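Local coordinates for linoleate 11-lipoxygenase (Gaeumannomyces graminis, PDB 5FX8), which oxygenates linoleic and alpha-linolenic acids with a catalytic manganese, giving 11S- and 13R-hydroperoxy fatty acids, at residues 112-115 / 116-119; 530-533 / 534-538; 410-413 / 414-417. All coordinates share one frame; numbering follows the deposited sequence.

Interaction 1. Residues 112-115 / 116-119. With NAG (2-acetamido-2-deoxy-beta-D-glucopyranose), chain K.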
# COMPACT_ATOMS: atom_id res chain seq x y z
N TYR A 112 -0.34 -9.83 11.91
CA TYR A 112 0.31 -10.58 12.97
C TYR A 112 -0.47 -11.84 13.31
O TYR A 112 0.11 -12.93 13.46
CB TYR A 112 0.46 -9.69 14.19
CG TYR A 112 1.64 -8.79 14.08
CD1 TYR A 112 2.82 -9.25 13.54
CD2 TYR A 112 1.59 -7.48 14.52
CE1 TYR A 112 3.91 -8.45 13.44
CE2 TYR A 112 2.68 -6.66 14.42
CZ TYR A 112 3.84 -7.16 13.87
OH TYR A 112 4.97 -6.38 13.76
N ARG A 113 -1.79 -11.73 13.41
CA ARG A 113 -2.61 -12.91 13.66
C ARG A 113 -2.42 -13.98 12.57
O ARG A 113 -2.14 -15.15 12.87
CB ARG A 113 -4.06 -12.47 13.80
CG ARG A 113 -5.03 -13.54 14.12
CD ARG A 113 -6.40 -13.05 13.77
NE ARG A 113 -6.56 -11.67 14.19
CZ ARG A 113 -7.45 -10.83 13.67
NH1 ARG A 113 -8.24 -11.26 12.70
NH2 ARG A 113 -7.53 -9.57 14.11
N GLU A 114 -2.50 -13.59 11.30
CA GLU A 114 -2.34 -14.57 10.22
C GLU A 114 -0.90 -15.05 10.07
O GLU A 114 -0.67 -16.13 9.52
CB GLU A 114 -2.86 -13.98 8.90
CG GLU A 114 -4.26 -13.43 9.04
CD GLU A 114 -5.01 -13.23 7.73
OE1 GLU A 114 -4.55 -12.47 6.88
OE2 GLU A 114 -6.09 -13.83 7.56
N ALA A 115 0.08 -14.27 10.52
CA ALA A 115 1.45 -14.77 10.56
C ALA A 115 1.61 -15.81 11.65
O ALA A 115 2.32 -16.80 11.48
CB ALA A 115 2.42 -13.62 10.80
N ASN A 116 0.96 -15.59 12.78
CA ASN A 116 1.06 -16.55 13.86
C ASN A 116 0.40 -17.85 13.45
O ASN A 116 0.93 -18.94 13.72
CB ASN A 116 0.44 -15.97 15.12
CG ASN A 116 1.43 -15.22 15.97
OD1 ASN A 116 1.79 -15.67 17.03
ND2 ASN A 116 1.89 -14.07 15.50
N GLU A 117 -0.73 -17.77 12.75
CA GLU A 117 -1.37 -18.99 12.27
C GLU A 117 -0.51 -19.69 11.24
O GLU A 117 -0.31 -20.91 11.31
CB GLU A 117 -2.75 -18.67 11.70
CG GLU A 117 -3.79 -18.16 12.72
CD GLU A 117 -4.99 -17.45 12.05
OE1 GLU A 117 -5.05 -17.44 10.80
OE2 GLU A 117 -5.86 -16.88 12.75
N THR A 118 0.02 -18.93 10.29
CA THR A 118 0.88 -19.52 9.27
C THR A 118 2.04 -20.28 9.89
O THR A 118 2.36 -21.40 9.48
CB THR A 118 1.40 -18.41 8.35
OG1 THR A 118 0.29 -17.69 7.79
CG2 THR A 118 2.23 -18.99 7.25
N PHE A 119 2.69 -19.67 10.88
CA PHE A 119 3.85 -20.31 11.49
C PHE A 119 3.44 -21.57 12.25
O PHE A 119 4.17 -22.57 12.24
CB PHE A 119 4.57 -19.34 12.42
CG PHE A 119 5.88 -19.84 12.95
CD1 PHE A 119 6.92 -20.18 12.09
CD2 PHE A 119 6.10 -19.94 14.32
CE1 PHE A 119 8.13 -20.61 12.59
CE2 PHE A 119 7.31 -20.37 14.81
CZ PHE A 119 8.32 -20.70 13.94
C1 NAG K . 2.84 -13.30 16.26
C2 NAG K . 4.07 -13.10 15.43
C3 NAG K . 5.09 -12.27 16.20
C4 NAG K . 4.46 -10.96 16.64
C5 NAG K . 3.22 -11.28 17.45
C6 NAG K . 2.46 -10.05 17.85
C7 NAG K . 5.10 -14.66 13.85
C8 NAG K . 5.59 -16.05 13.64
N2 NAG K . 4.63 -14.38 15.06
O3 NAG K . 6.19 -11.96 15.36
O4 NAG K . 5.38 -10.20 17.40
O5 NAG K . 2.32 -12.06 16.66
O6 NAG K . 1.28 -10.46 18.52
O7 NAG K . 5.14 -13.83 12.96
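Tyr112 O accepts two bonds from Asn116 that arrive from opposite faces of its carbonyl plane: the main-chain N of Asn116 at 2.9 Å, the usual helical bond, and ND2 of its side chain, also at 2.9 Å. That amide nitrogen is the glycosylated one, joined to C1 of the N-acetylglucosamine at 1.4 Å, so its remaining N-H ties the sugar's root to the preceding turn. Asn116, Glu117 and Thr118 form the Asn-X-Thr sequon of N-linked glycosylation, which accounts for asparagine and threonine here. The sugar lies over one face of the Tyr112 ring, C6 standing 4.0 Å above the plane toward its rim. Phe119 CG lies 3.9 Å from the methyl C8, the ring turned that way with CG anti to the backbone N (chi1 -172°). Two residues on from Tyr112, Glu114 O is likewise held twice, by N and OG1 of Thr118. The Glu114 carboxylate is held by the backbone N atoms of Glu144 (to OE2) and Ser145 (to OE1). Within helix 86-124, small Ala115 lies against Val530 and Ser534 of helix 526-539, whereas Asn116 OD1 is hydrogen-bonded to Thr108 of the second subunit, whose Tyr112 packs on its counterpart here.

Interaction 2. Residues 530-533 / 534-538. With NAG (2-acetamido-2-deoxy-beta-D-glucopyranose), chain K.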
# COMPACT_ATOMS: atom_id res chain seq x y z
N VAL A 530 8.12 -16.47 7.45
CA VAL A 530 6.86 -15.92 7.93
C VAL A 530 7.01 -14.45 8.26
O VAL A 530 6.08 -13.67 8.09
CB VAL A 530 6.35 -16.73 9.14
CG1 VAL A 530 5.12 -16.14 9.71
CG2 VAL A 530 6.05 -18.12 8.71
N GLU A 531 8.19 -14.05 8.70
CA GLU A 531 8.37 -12.67 9.10
C GLU A 531 8.50 -11.76 7.89
O GLU A 531 8.08 -10.60 7.92
CB GLU A 531 9.59 -12.57 10.02
CG GLU A 531 9.35 -11.82 11.32
CD GLU A 531 8.10 -12.27 12.07
OE1 GLU A 531 8.19 -13.27 12.81
OE2 GLU A 531 7.04 -11.60 11.93
N GLN A 532 9.08 -12.29 6.81
CA GLN A 532 9.10 -11.54 5.56
C GLN A 532 7.69 -11.40 5.02
O GLN A 532 7.21 -10.28 4.78
CB GLN A 532 10.04 -12.21 4.56
CG GLN A 532 9.71 -11.84 3.13
CD GLN A 532 10.82 -12.08 2.12
OE1 GLN A 532 11.97 -12.36 2.45
NE2 GLN A 532 10.47 -11.99 0.86
N VAL A 533 6.96 -12.51 4.91
CA VAL A 533 5.62 -12.38 4.38
C VAL A 533 4.77 -11.48 5.28
O VAL A 533 3.90 -10.77 4.80
CB VAL A 533 4.98 -13.76 4.15
CG1 VAL A 533 3.63 -13.60 3.52
CG2 VAL A 533 5.80 -14.52 3.21
N SER A 534 5.07 -11.43 6.57
CA SER A 534 4.25 -10.65 7.49
C SER A 534 4.53 -9.15 7.36
O SER A 534 3.60 -8.34 7.44
CB SER A 534 4.50 -11.12 8.91
OG SER A 534 3.73 -10.35 9.82
N LEU A 535 5.79 -8.78 7.15
CA LEU A 535 6.11 -7.38 6.88
C LEU A 535 5.53 -6.90 5.54
O LEU A 535 4.93 -5.82 5.45
CB LEU A 535 7.63 -7.21 6.91
CG LEU A 535 8.14 -5.83 6.52
CD1 LEU A 535 7.73 -4.76 7.53
CD2 LEU A 535 9.61 -5.91 6.38
N LEU A 536 5.68 -7.71 4.49
CA LEU A 536 5.15 -7.28 3.20
C LEU A 536 3.62 -7.26 3.23
O LEU A 536 2.99 -6.35 2.67
CB LEU A 536 5.70 -8.18 2.09
CG LEU A 536 7.23 -8.35 2.10
CD1 LEU A 536 7.76 -9.17 0.95
CD2 LEU A 536 7.83 -7.00 2.10
N ALA A 537 3.01 -8.20 3.94
CA ALA A 537 1.57 -8.11 4.14
C ALA A 537 1.21 -6.84 4.90
O ALA A 537 0.14 -6.28 4.69
CB ALA A 537 1.05 -9.33 4.89
N ARG A 538 2.08 -6.36 5.77
CA ARG A 538 1.80 -5.11 6.45
C ARG A 538 1.96 -3.89 5.54
O ARG A 538 1.48 -2.81 5.90
CB ARG A 538 2.67 -4.98 7.69
CG ARG A 538 1.96 -5.36 8.98
CD ARG A 538 2.95 -5.44 10.10
NE ARG A 538 3.70 -6.67 10.10
CZ ARG A 538 4.98 -6.73 10.40
NH1 ARG A 538 5.62 -5.61 10.71
NH2 ARG A 538 5.62 -7.88 10.40
C1 NAG K . 2.84 -13.30 16.26
C2 NAG K . 4.07 -13.10 15.43
C3 NAG K . 5.09 -12.27 16.20
C4 NAG K . 4.46 -10.96 16.64
C5 NAG K . 3.22 -11.28 17.45
C6 NAG K . 2.46 -10.05 17.85
C7 NAG K . 5.10 -14.66 13.85
C8 NAG K . 5.59 -16.05 13.64
N2 NAG K . 4.63 -14.38 15.06
O3 NAG K . 6.19 -11.96 15.36
O4 NAG K . 5.38 -10.20 17.40
O5 NAG K . 2.32 -12.06 16.66
O6 NAG K . 1.28 -10.46 18.52
O7 NAG K . 5.14 -13.83 12.96
O HOH W 1 8.01 -9.03 10.38
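Ser534, Leu535, Leu536 and Ala537 each give their backbone N-H to the carbonyl four residues earlier, from Val530 to Val533, the regular alpha-helical pattern; the bond from Leu536 N to Gln532 O is almost straight, at 176°. On this helix of the lipoxygenase fold, one water joins Glu531 to Arg538. It accepts from Arg538 NH2 at 2.7 Å and donates both to Glu531 O at 2.9 Å and to Glu531 OE2 at 3.2 Å. Glu531 OE2 and Arg538 NH2 themselves stay 4.3 Å apart, so the opposite charges are linked through the water and not by a salt bridge. Arginine suits this position because its long chain can fold back over a whole turn: NH2 also donates to Ser534 OG, a nearly straight bond lying in the guanidinium plane. Ser534 offers that oxygen from a side chain small enough for a buried flank; OG, anti to the backbone N (chi1 179°), points to where Arg538 NH2 folds back. Leu535 CA sits over one guanidinium face, and Phe342 adds a cation-pi contact. On the side away from the water, Leu536 CD1 meets Gln532 NE2 at 3.9 Å. The Gln532 amide is fixed by the backbone of Ala498, His496 and Gly491, while the Leu536 side chain lies about 11 Å from the manganese ion. At the sugar end, Val530 CG1 comes within 4.0 Å of C8, the acetyl methyl of the N-acetylglucosamine borne by Asn116.

Interaction 3. Residues 410-413 / 414-417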
# COMPACT_ATOMS: atom_id res chain seq x y z
N ARG A 410 -7.76 11.82 -19.23
CA ARG A 410 -9.08 12.28 -19.59
C ARG A 410 -9.70 13.08 -18.45
O ARG A 410 -10.17 14.20 -18.67
CB ARG A 410 -9.95 11.10 -19.98
CG ARG A 410 -11.33 11.50 -20.43
CD ARG A 410 -12.15 10.27 -20.69
NE ARG A 410 -11.45 9.34 -21.58
CZ ARG A 410 -11.49 9.42 -22.91
NH1 ARG A 410 -12.20 10.39 -23.50
NH2 ARG A 410 -10.83 8.54 -23.65
N PHE A 411 -9.69 12.54 -17.23
CA PHE A 411 -10.26 13.31 -16.13
C PHE A 411 -9.55 14.64 -15.96
O PHE A 411 -10.19 15.67 -15.75
CB PHE A 411 -10.22 12.54 -14.82
CG PHE A 411 -10.64 13.36 -13.65
CD1 PHE A 411 -9.72 14.13 -12.95
CD2 PHE A 411 -11.95 13.40 -13.27
CE1 PHE A 411 -10.11 14.89 -11.93
CE2 PHE A 411 -12.34 14.16 -12.22
CZ PHE A 411 -11.42 14.91 -11.56
N MET A 412 -8.22 14.64 -15.97
CA MET A 412 -7.53 15.88 -15.67
C MET A 412 -7.79 16.91 -16.74
O MET A 412 -7.90 18.10 -16.46
CB MET A 412 -6.03 15.64 -15.50
CG MET A 412 -5.65 14.96 -14.23
SD MET A 412 -6.21 15.78 -12.73
CE MET A 412 -5.49 14.69 -11.53
N GLN A 413 -7.89 16.46 -17.99
CA GLN A 413 -8.21 17.36 -19.08
C GLN A 413 -9.58 17.98 -18.87
O GLN A 413 -9.76 19.19 -19.01
CB GLN A 413 -8.16 16.62 -20.40
CG GLN A 413 -8.29 17.54 -21.60
CD GLN A 413 -7.01 18.30 -21.90
OE1 GLN A 413 -5.99 17.70 -22.25
NE2 GLN A 413 -7.05 19.63 -21.78
N ALA A 414 -10.57 17.17 -18.50
CA ALA A 414 -11.87 17.76 -18.27
C ALA A 414 -11.86 18.66 -17.03
O ALA A 414 -12.57 19.66 -17.00
CB ALA A 414 -12.94 16.69 -18.16
N PHE A 415 -11.05 18.34 -16.03
CA PHE A 415 -10.99 19.16 -14.83
C PHE A 415 -10.38 20.52 -15.12
O PHE A 415 -10.88 21.54 -14.64
CB PHE A 415 -10.21 18.42 -13.74
CG PHE A 415 -9.80 19.29 -12.59
CD1 PHE A 415 -10.74 19.86 -11.76
CD2 PHE A 415 -8.48 19.52 -12.33
CE1 PHE A 415 -10.38 20.65 -10.73
CE2 PHE A 415 -8.10 20.32 -11.27
CZ PHE A 415 -9.05 20.88 -10.47
N VAL A 416 -9.32 20.55 -15.91
CA VAL A 416 -8.67 21.81 -16.26
C VAL A 416 -9.56 22.64 -17.16
O VAL A 416 -9.74 23.84 -16.93
CB VAL A 416 -7.29 21.56 -16.90
CG1 VAL A 416 -6.68 22.84 -17.43
CG2 VAL A 416 -6.38 20.98 -15.90
N ASP A 417 -10.19 22.00 -18.16
CA ASP A 417 -11.13 22.73 -18.99
C ASP A 417 -12.30 23.27 -18.17
O ASP A 417 -12.76 24.39 -18.39
CB ASP A 417 -11.64 21.86 -20.14
CG ASP A 417 -10.57 21.55 -21.18
OD1 ASP A 417 -9.57 22.29 -21.35
OD2 ASP A 417 -10.75 20.52 -21.86
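Phe411 and Phe415, one helical turn apart, meet where CE1 of the first ring approaches CB of the second at 4.0 Å, their side chains set aslant. The segments are consecutive turns of a long alpha helix in the helical body of the lipoxygenase fold, and the bond from Phe415 N to Phe411 O joins the backbones of the same pair. Four residues apart, the two side chains leave the same flank, and with CG anti to the backbone N in both (chi1 173° and 166°) the rings lean the same way. Met412 contributes a flexible thioether beside them: SD lies in the plane of the Phe411 ring, at its edge, and 4.4 Å from CD2 of Phe415. These large apolar groups suit a flank buried under several elements. Phe411 stacks on Phe555 and takes an edge-to-face contact with Tyr568, Phe415 packs on Pro313, Val314 and Val317 of helix 313-321, and Met412 reaches Leu467, Thr468 and Ala471 of helix 460-481. Polar groups mark the more open side. The Gln413 chain bends at chi2, bringing its amide near the carboxylate of Asp417, the two planes 34° apart; this is proximity alone. The charge of Asp417 is met by a salt bridge from Asp417 OD1 to Arg460 NH1. Small Ala414 packs on Ala571 of helix 566-587. The branched Val416 turns to Val464, and its backbone is tied to the preceding turn by the bond from Val416 N to Met412 O at 2.9 Å.

From the N terminus the order is interaction 1 on helix 86-124, interaction 3 on helix 396-420 and interaction 2 on helix 526-539. Each closes no more than successive turns of its own helix, so none encloses a loop, and they follow in series without nesting or crossing. Although some four hundred residues separate them in sequence, interactions 1 and 2 touch, their centres 10 Å apart: Ala115 CB lies 3.7 Å from Ser534 OG. Helix 86-124 thus packs against helix 526-539, and both border the same N-acetylglucosamine. Interaction 3 belongs to a distant part of the fold, its nearest atoms about 26 Å from interaction 2, across the centre of the chain.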